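Ribonucleoside-diphosphate reductase (Pseudomonas aeruginosa, PDB 5IM3) probably catalyses the reduction of ribonucleoside diphosphates to the deoxyribonucleotide precursors of DNA synthesis, and binds dATP at its N-terminal ATP cone and at a further site. Local coordinates at residues V742-W750 against A863-D871; A851-V860 against S875-A883. All coordinates share one frame; numbering follows the deposited sequence.

In the fold
Along the chain, segment 742-750 comes first, in the loop between helices 724-735 and 751-757; 851-860 follows, leading into helix 856-866, then 863-871, which takes in the later part of that helix, and finally 875-883 with strand 878-881. Interaction 1 closes a long loop of 112 residues and interaction 2 a short one of 14, and the two cross, because their segments alternate. Both draw on helix 856-866: its start packs on strand 878-881, its later part and the residues that follow on the 742-750 loop. The contacts, with centres about 21 Å apart, touch where Ala863 CB meets Leu876 CD2 at 3.6 Å. All four segments belong to the reductase barrel region.

Interaction 1: residues V742-W750 against A863-D871; sequences VDLSETLDW and ASRRQKWID
Trp750 lays the NE1-CZ2 side of its indole against the six-membered ring of Trp869, Trp750 CZ2 coming within 3.5 Å of Trp869 CZ3. The planes are only 11° from parallel, but the rings are slid so far apart that they barely overlap, the five-membered ring of Trp750 lying 5.3 Å from the six-membered ring of Trp869, centroid to centroid. Backbone and side chain of the loop close round the rim of Trp869, with Ser745 O and Glu746 CG near the ring plane.

The polar half centres on Asp743. Its CG stands anti to the backbone N (chi1 -178°), which sets the carboxylate against Arg865, the two flat groups stacked at 27° with Asp743 CB over the guanidinium centre. This salt bridge is long, 3.4 Å from Asp743 OD2 to Arg865 NH2; the second, from Asp743 OD1 to Lys868 NZ at 3.2 Å, is weak as a hydrogen bond. Asp743 OD1 is held more firmly within its own loop: Ser745 N (2.8 Å) closes an Asx turn, and Ser745 OG (2.7 Å) meets the syn lone pair of OD1.

Asp686 on helix 679-707 pairs with Lys868 NZ and accepts from Trp869 NE1, while Glu690 takes Trp750 NE1. The contact joins the 863-871 segment to the 742-750 loop, with side chains resting on helices 679-707 and 724-735.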
# COMPACT_ATOMS: atom_id res chain seq x y z
N VAL A 742 27.06 17.17 -28.22
CA VAL A 742 26.23 16.94 -29.40
C VAL A 742 27.14 16.65 -30.58
O VAL A 742 28.24 17.21 -30.69
CB VAL A 742 25.30 18.14 -29.69
CG1 VAL A 742 26.09 19.43 -29.78
CG2 VAL A 742 24.48 17.91 -30.96
N ASP A 743 26.70 15.75 -31.45
CA ASP A 743 27.45 15.43 -32.66
C ASP A 743 27.52 16.66 -33.57
O ASP A 743 26.55 17.39 -33.72
CB ASP A 743 26.79 14.27 -33.40
CG ASP A 743 27.54 13.87 -34.64
OD1 ASP A 743 27.33 14.50 -35.70
OD2 ASP A 743 28.35 12.91 -34.57
N LEU A 744 28.69 16.87 -34.17
CA LEU A 744 28.93 18.03 -35.02
C LEU A 744 29.30 17.64 -36.45
O LEU A 744 29.87 18.45 -37.18
CB LEU A 744 30.02 18.91 -34.41
CG LEU A 744 29.60 20.17 -33.65
CD1 LEU A 744 28.44 19.92 -32.70
CD2 LEU A 744 30.79 20.74 -32.89
N SER A 745 28.98 16.41 -36.87
CA SER A 745 29.37 15.95 -38.19
C SER A 745 28.57 16.66 -39.28
O SER A 745 27.46 17.17 -39.05
CB SER A 745 29.17 14.43 -38.31
OG SER A 745 27.79 14.09 -38.28
N GLU A 746 29.15 16.70 -40.47
CA GLU A 746 28.56 17.37 -41.62
C GLU A 746 28.87 16.57 -42.88
O GLU A 746 29.98 16.08 -43.04
CB GLU A 746 29.10 18.80 -41.78
CG GLU A 746 28.98 19.65 -40.53
CD GLU A 746 29.61 21.02 -40.69
OE1 GLU A 746 29.85 21.69 -39.66
OE2 GLU A 746 29.88 21.42 -41.84
N THR A 747 27.88 16.45 -43.76
CA THR A 747 28.04 15.71 -45.01
C THR A 747 27.95 16.60 -46.24
O THR A 747 28.12 16.10 -47.36
CB THR A 747 26.98 14.61 -45.11
OG1 THR A 747 25.69 15.19 -45.36
CG2 THR A 747 26.93 13.79 -43.83
N LEU A 748 27.71 17.90 -46.08
CA LEU A 748 27.62 18.85 -47.18
C LEU A 748 28.73 19.88 -47.06
O LEU A 748 29.48 19.91 -46.08
CB LEU A 748 26.25 19.54 -47.19
CG LEU A 748 25.12 18.88 -47.98
CD1 LEU A 748 24.89 17.44 -47.55
CD2 LEU A 748 23.84 19.69 -47.82
N ASP A 749 28.83 20.73 -48.08
CA ASP A 749 29.76 21.86 -48.08
C ASP A 749 28.95 23.13 -47.85
O ASP A 749 28.26 23.62 -48.75
CB ASP A 749 30.53 21.94 -49.39
CG ASP A 749 31.47 23.13 -49.44
OD1 ASP A 749 31.87 23.62 -48.36
OD2 ASP A 749 31.82 23.57 -50.55
N TRP A 750 29.05 23.68 -46.64
CA TRP A 750 28.27 24.84 -46.25
C TRP A 750 29.00 26.16 -46.47
O TRP A 750 28.35 27.21 -46.43
CB TRP A 750 27.87 24.73 -44.77
CG TRP A 750 26.86 23.66 -44.50
CD1 TRP A 750 27.11 22.34 -44.29
CD2 TRP A 750 25.44 23.83 -44.41
NE1 TRP A 750 25.92 21.66 -44.08
CE2 TRP A 750 24.89 22.56 -44.15
CE3 TRP A 750 24.58 24.92 -44.54
CZ2 TRP A 750 23.52 22.36 -44.00
CZ3 TRP A 750 23.22 24.72 -44.39
CH2 TRP A 750 22.70 23.45 -44.12
N ALA A 863 16.36 13.48 -32.30
CA ALA A 863 15.94 14.87 -32.23
C ALA A 863 17.14 15.79 -32.03
O ALA A 863 17.18 16.89 -32.59
CB ALA A 863 14.93 15.05 -31.10
N SER A 864 18.14 15.34 -31.26
CA SER A 864 19.33 16.16 -31.04
C SER A 864 20.03 16.48 -32.35
O SER A 864 20.50 17.61 -32.55
CB SER A 864 20.28 15.44 -30.09
OG SER A 864 21.49 16.17 -29.94
N ARG A 865 20.14 15.51 -33.25
CA ARG A 865 20.86 15.75 -34.50
C ARG A 865 20.02 16.53 -35.50
O ARG A 865 20.57 17.27 -36.32
CB ARG A 865 21.32 14.43 -35.10
CG ARG A 865 22.58 13.89 -34.46
CD ARG A 865 22.51 12.40 -34.37
NE ARG A 865 23.67 11.82 -33.70
CZ ARG A 865 24.81 11.49 -34.30
NH1 ARG A 865 24.97 11.71 -35.60
NH2 ARG A 865 25.79 10.96 -33.59
N ARG A 866 18.69 16.37 -35.46
CA ARG A 866 17.84 17.22 -36.29
C ARG A 866 17.94 18.67 -35.85
O ARG A 866 17.96 19.58 -36.68
CB ARG A 866 16.39 16.73 -36.23
CG ARG A 866 16.14 15.47 -37.06
CD ARG A 866 14.66 15.13 -37.10
NE ARG A 866 14.16 14.75 -35.78
CZ ARG A 866 14.05 13.50 -35.34
NH1 ARG A 866 14.40 12.48 -36.11
NH2 ARG A 866 13.60 13.28 -34.12
N GLN A 867 18.03 18.90 -34.53
CA GLN A 867 18.08 20.25 -34.00
C GLN A 867 19.35 20.99 -34.39
O GLN A 867 19.41 22.22 -34.25
CB GLN A 867 17.96 20.21 -32.47
CG GLN A 867 17.73 21.57 -31.82
CD GLN A 867 16.53 22.30 -32.39
OE1 GLN A 867 15.39 21.95 -32.11
NE2 GLN A 867 16.79 23.32 -33.20
N LYS A 868 20.38 20.29 -34.86
CA LYS A 868 21.60 20.97 -35.28
C LYS A 868 21.35 21.84 -36.50
O LYS A 868 22.07 22.83 -36.71
CB LYS A 868 22.69 19.97 -35.61
CG LYS A 868 22.84 18.86 -34.60
CD LYS A 868 24.04 17.98 -34.92
CE LYS A 868 24.01 17.43 -36.34
NZ LYS A 868 25.21 16.63 -36.65
N TRP A 869 20.37 21.49 -37.32
CA TRP A 869 20.11 22.16 -38.57
C TRP A 869 18.87 23.05 -38.54
O TRP A 869 18.70 23.88 -39.43
CB TRP A 869 19.97 21.12 -39.69
CG TRP A 869 21.06 20.09 -39.66
CD1 TRP A 869 20.95 18.79 -39.24
CD2 TRP A 869 22.43 20.28 -40.04
NE1 TRP A 869 22.17 18.16 -39.35
CE2 TRP A 869 23.09 19.05 -39.83
CE3 TRP A 869 23.15 21.36 -40.53
CZ2 TRP A 869 24.44 18.88 -40.11
CZ3 TRP A 869 24.50 21.19 -40.81
CH2 TRP A 869 25.13 19.96 -40.60
N ILE A 870 18.02 22.89 -37.54
CA ILE A 870 16.78 23.65 -37.43
C ILE A 870 17.06 24.93 -36.67
O ILE A 870 17.71 24.91 -35.61
CB ILE A 870 15.69 22.80 -36.75
CG1 ILE A 870 15.42 21.54 -37.57
CG2 ILE A 870 14.42 23.61 -36.55
CD1 ILE A 870 14.54 20.52 -36.88
N ASP A 871 16.58 26.06 -37.20
CA ASP A 871 16.79 27.33 -36.51
C ASP A 871 15.78 27.55 -35.39
O ASP A 871 16.11 28.24 -34.41
CB ASP A 871 16.74 28.51 -37.50
CG ASP A 871 15.64 28.38 -38.53
OD1 ASP A 871 14.79 27.47 -38.40
OD2 ASP A 871 15.63 29.18 -39.49

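Interaction 2: residues A851-V860 against S875-A883; sequences AFEVETRWIV and SLNLYIAGA
With chi1 at -50°, Thr856 sets OG1 beside its own backbone N and CG2 anti to that N, which directs the hydroxyl to the Tyr879 carbonyl and leaves the methyl to pack on Leu878. Tyr879, its CG anti to the carbonyl carbon, places one face of its ring against Ala851 and an edge beside Phe852. This is helix-on-strand packing in the barrel region of the reductase large chain: helix 856-860 runs nearly antiparallel to strand 878-881, with their axes 8.5 Å apart at closest approach.

Aromatic contacts occupy the end of the interface before the helix. Ala851 CB sits almost centrally over one face of the Tyr879 ring, 3.8 Å from its centroid, in a CH-pi contact. The edge of the same ring is turned toward the face of Phe852 in a T-shaped pair, with planes at 86° and centroids 5.6 Å apart. Tyr879 CB also lies over that Phe852 face, toward its rim, while the backbone at Ile880 and Ala881 meets the Phe852 edge. The tyrosine is anchored at its far end, where OH hydrogen-bonds to Glu786.

Farther along the helix the contact is aliphatic. Ile859 CG2 reaches Leu876 CD1 at 3.8 Å, and Leu878 CD2 rests against both Thr856 CG2 and Val860 CG2. Helix 885-897 touches Thr856, Leu878 and Ile880, and strand 906-909 runs parallel to 878-881. Among all this apolar packing a single hydrogen bond spans the two segments: Thr856 OG1 donates to Tyr879 O over 2.8 Å, arriving 30° out of the carbonyl plane.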
# COMPACT_ATOMS: atom_id res chain seq x y z
N ALA A 851 6.04 2.71 -30.36
CA ALA A 851 6.58 3.85 -29.61
C ALA A 851 7.01 3.46 -28.19
O ALA A 851 8.04 3.94 -27.70
CB ALA A 851 5.54 4.96 -29.55
N PHE A 852 6.24 2.61 -27.51
CA PHE A 852 6.56 2.26 -26.14
C PHE A 852 7.57 1.13 -26.02
O PHE A 852 7.99 0.82 -24.90
CB PHE A 852 5.29 1.89 -25.37
CG PHE A 852 4.63 3.06 -24.72
CD1 PHE A 852 5.26 3.73 -23.68
CD2 PHE A 852 3.38 3.49 -25.13
CE1 PHE A 852 4.66 4.81 -23.08
CE2 PHE A 852 2.78 4.58 -24.53
CZ PHE A 852 3.42 5.24 -23.50
N GLU A 853 7.97 0.51 -27.13
CA GLU A 853 9.03 -0.50 -27.11
C GLU A 853 10.24 -0.06 -27.92
O GLU A 853 11.05 -0.90 -28.33
CB GLU A 853 8.50 -1.86 -27.58
CG GLU A 853 7.44 -1.81 -28.68
CD GLU A 853 6.53 -3.03 -28.70
OE1 GLU A 853 6.25 -3.59 -27.62
OE2 GLU A 853 6.08 -3.40 -29.80
N VAL A 854 10.38 1.24 -28.16
CA VAL A 854 11.63 1.85 -28.60
C VAL A 854 12.19 2.63 -27.42
O VAL A 854 11.49 3.44 -26.81
CB VAL A 854 11.43 2.77 -29.81
CG1 VAL A 854 12.75 3.44 -30.19
CG2 VAL A 854 10.88 1.99 -31.00
N GLU A 855 13.46 2.38 -27.10
CA GLU A 855 14.08 3.08 -25.98
C GLU A 855 14.11 4.58 -26.24
O GLU A 855 14.37 5.02 -27.36
CB GLU A 855 15.49 2.54 -25.74
CG GLU A 855 15.53 1.08 -25.34
CD GLU A 855 16.92 0.63 -24.96
OE1 GLU A 855 17.52 1.27 -24.08
OE2 GLU A 855 17.41 -0.36 -25.55
N THR A 856 13.84 5.35 -25.19
CA THR A 856 13.69 6.79 -25.34
C THR A 856 14.96 7.44 -25.86
O THR A 856 14.90 8.47 -26.54
CB THR A 856 13.28 7.40 -24.00
OG1 THR A 856 12.17 6.67 -23.47
CG2 THR A 856 12.89 8.86 -24.16
N ARG A 857 16.13 6.86 -25.56
CA ARG A 857 17.39 7.46 -25.97
C ARG A 857 17.50 7.59 -27.49
O ARG A 857 18.15 8.52 -27.98
CB ARG A 857 18.56 6.64 -25.42
CG ARG A 857 18.49 5.15 -25.71
CD ARG A 857 19.69 4.43 -25.11
NE ARG A 857 19.55 2.98 -25.15
CZ ARG A 857 20.06 2.18 -26.08
NH1 ARG A 857 20.78 2.68 -27.08
NH2 ARG A 857 19.87 0.87 -26.01
N TRP A 858 16.88 6.68 -28.24
CA TRP A 858 16.91 6.81 -29.70
C TRP A 858 16.14 8.04 -30.16
O TRP A 858 16.59 8.75 -31.06
CB TRP A 858 16.33 5.55 -30.35
CG TRP A 858 17.09 4.30 -30.04
CD1 TRP A 858 16.69 3.27 -29.24
CD2 TRP A 858 18.39 3.93 -30.53
NE1 TRP A 858 17.65 2.30 -29.20
CE2 TRP A 858 18.71 2.68 -29.98
CE3 TRP A 858 19.32 4.55 -31.38
CZ2 TRP A 858 19.91 2.02 -30.25
CZ3 TRP A 858 20.51 3.90 -31.64
CH2 TRP A 858 20.80 2.65 -31.08
N ILE A 859 14.98 8.30 -29.55
CA ILE A 859 14.16 9.44 -29.96
C ILE A 859 14.85 10.75 -29.59
O ILE A 859 14.76 11.74 -30.33
CB ILE A 859 12.77 9.34 -29.31
CG1 ILE A 859 12.15 7.96 -29.57
CG2 ILE A 859 11.85 10.43 -29.84
CD1 ILE A 859 12.01 7.60 -31.03
N VAL A 860 15.54 10.78 -28.45
CA VAL A 860 16.23 12.00 -28.03
C VAL A 860 17.44 12.26 -28.92
O VAL A 860 17.63 13.38 -29.41
CB VAL A 860 16.64 11.89 -26.55
CG1 VAL A 860 17.53 13.06 -26.15
CG2 VAL A 860 15.40 11.83 -25.67
N SER A 875 8.54 19.74 -32.07
CA SER A 875 7.65 19.14 -31.09
C SER A 875 8.04 17.69 -30.86
O SER A 875 7.96 16.86 -31.77
CB SER A 875 6.20 19.23 -31.57
OG SER A 875 5.83 20.57 -31.76
N LEU A 876 8.46 17.37 -29.64
CA LEU A 876 9.07 16.08 -29.33
C LEU A 876 8.30 15.41 -28.20
O LEU A 876 8.53 15.70 -27.02
CB LEU A 876 10.54 16.26 -28.95
CG LEU A 876 11.32 14.96 -28.76
CD1 LEU A 876 11.39 14.18 -30.06
CD2 LEU A 876 12.71 15.25 -28.23
N ASN A 877 7.40 14.51 -28.55
CA ASN A 877 6.77 13.64 -27.56
C ASN A 877 7.74 12.54 -27.17
O ASN A 877 8.49 12.02 -28.00
CB ASN A 877 5.48 13.05 -28.11
CG ASN A 877 4.41 14.09 -28.33
OD1 ASN A 877 4.25 15.01 -27.53
ND2 ASN A 877 3.68 13.96 -29.42
N LEU A 878 7.75 12.20 -25.89
CA LEU A 878 8.60 11.15 -25.37
C LEU A 878 7.75 10.05 -24.76
O LEU A 878 6.76 10.32 -24.07
CB LEU A 878 9.59 11.69 -24.33
CG LEU A 878 10.69 12.60 -24.88
CD1 LEU A 878 11.58 13.08 -23.76
CD2 LEU A 878 11.52 11.90 -25.95
N TYR A 879 8.13 8.80 -25.04
CA TYR A 879 7.41 7.62 -24.59
C TYR A 879 8.32 6.84 -23.67
O TYR A 879 9.44 6.49 -24.04
CB TYR A 879 6.96 6.77 -25.78
CG TYR A 879 6.12 7.55 -26.76
CD1 TYR A 879 6.71 8.32 -27.75
CD2 TYR A 879 4.73 7.53 -26.69
CE1 TYR A 879 5.94 9.04 -28.65
CE2 TYR A 879 3.96 8.24 -27.58
CZ TYR A 879 4.57 9.00 -28.55
OH TYR A 879 3.79 9.71 -29.44
N ILE A 880 7.85 6.57 -22.45
CA ILE A 880 8.65 5.92 -21.43
C ILE A 880 7.80 4.84 -20.79
O ILE A 880 6.80 5.14 -20.12
CB ILE A 880 9.15 6.92 -20.37
CG1 ILE A 880 10.06 7.96 -21.03
CG2 ILE A 880 9.87 6.17 -19.25
CD1 ILE A 880 10.63 8.99 -20.08
N ALA A 881 8.19 3.58 -20.99
CA ALA A 881 7.65 2.48 -20.23
C ALA A 881 8.56 2.19 -19.04
O ALA A 881 9.75 2.49 -19.07
CB ALA A 881 7.50 1.23 -21.10
N GLY A 882 7.97 1.61 -18.00
CA GLY A 882 8.69 1.42 -16.75
C GLY A 882 8.33 2.50 -15.75
O GLY A 882 8.09 2.22 -14.58
N ALA A 883 8.29 3.74 -16.23
CA ALA A 883 7.84 4.90 -15.45
C ALA A 883 8.41 4.91 -14.04
O ALA A 883 7.81 4.35 -13.11
CB ALA A 883 6.32 4.93 -15.39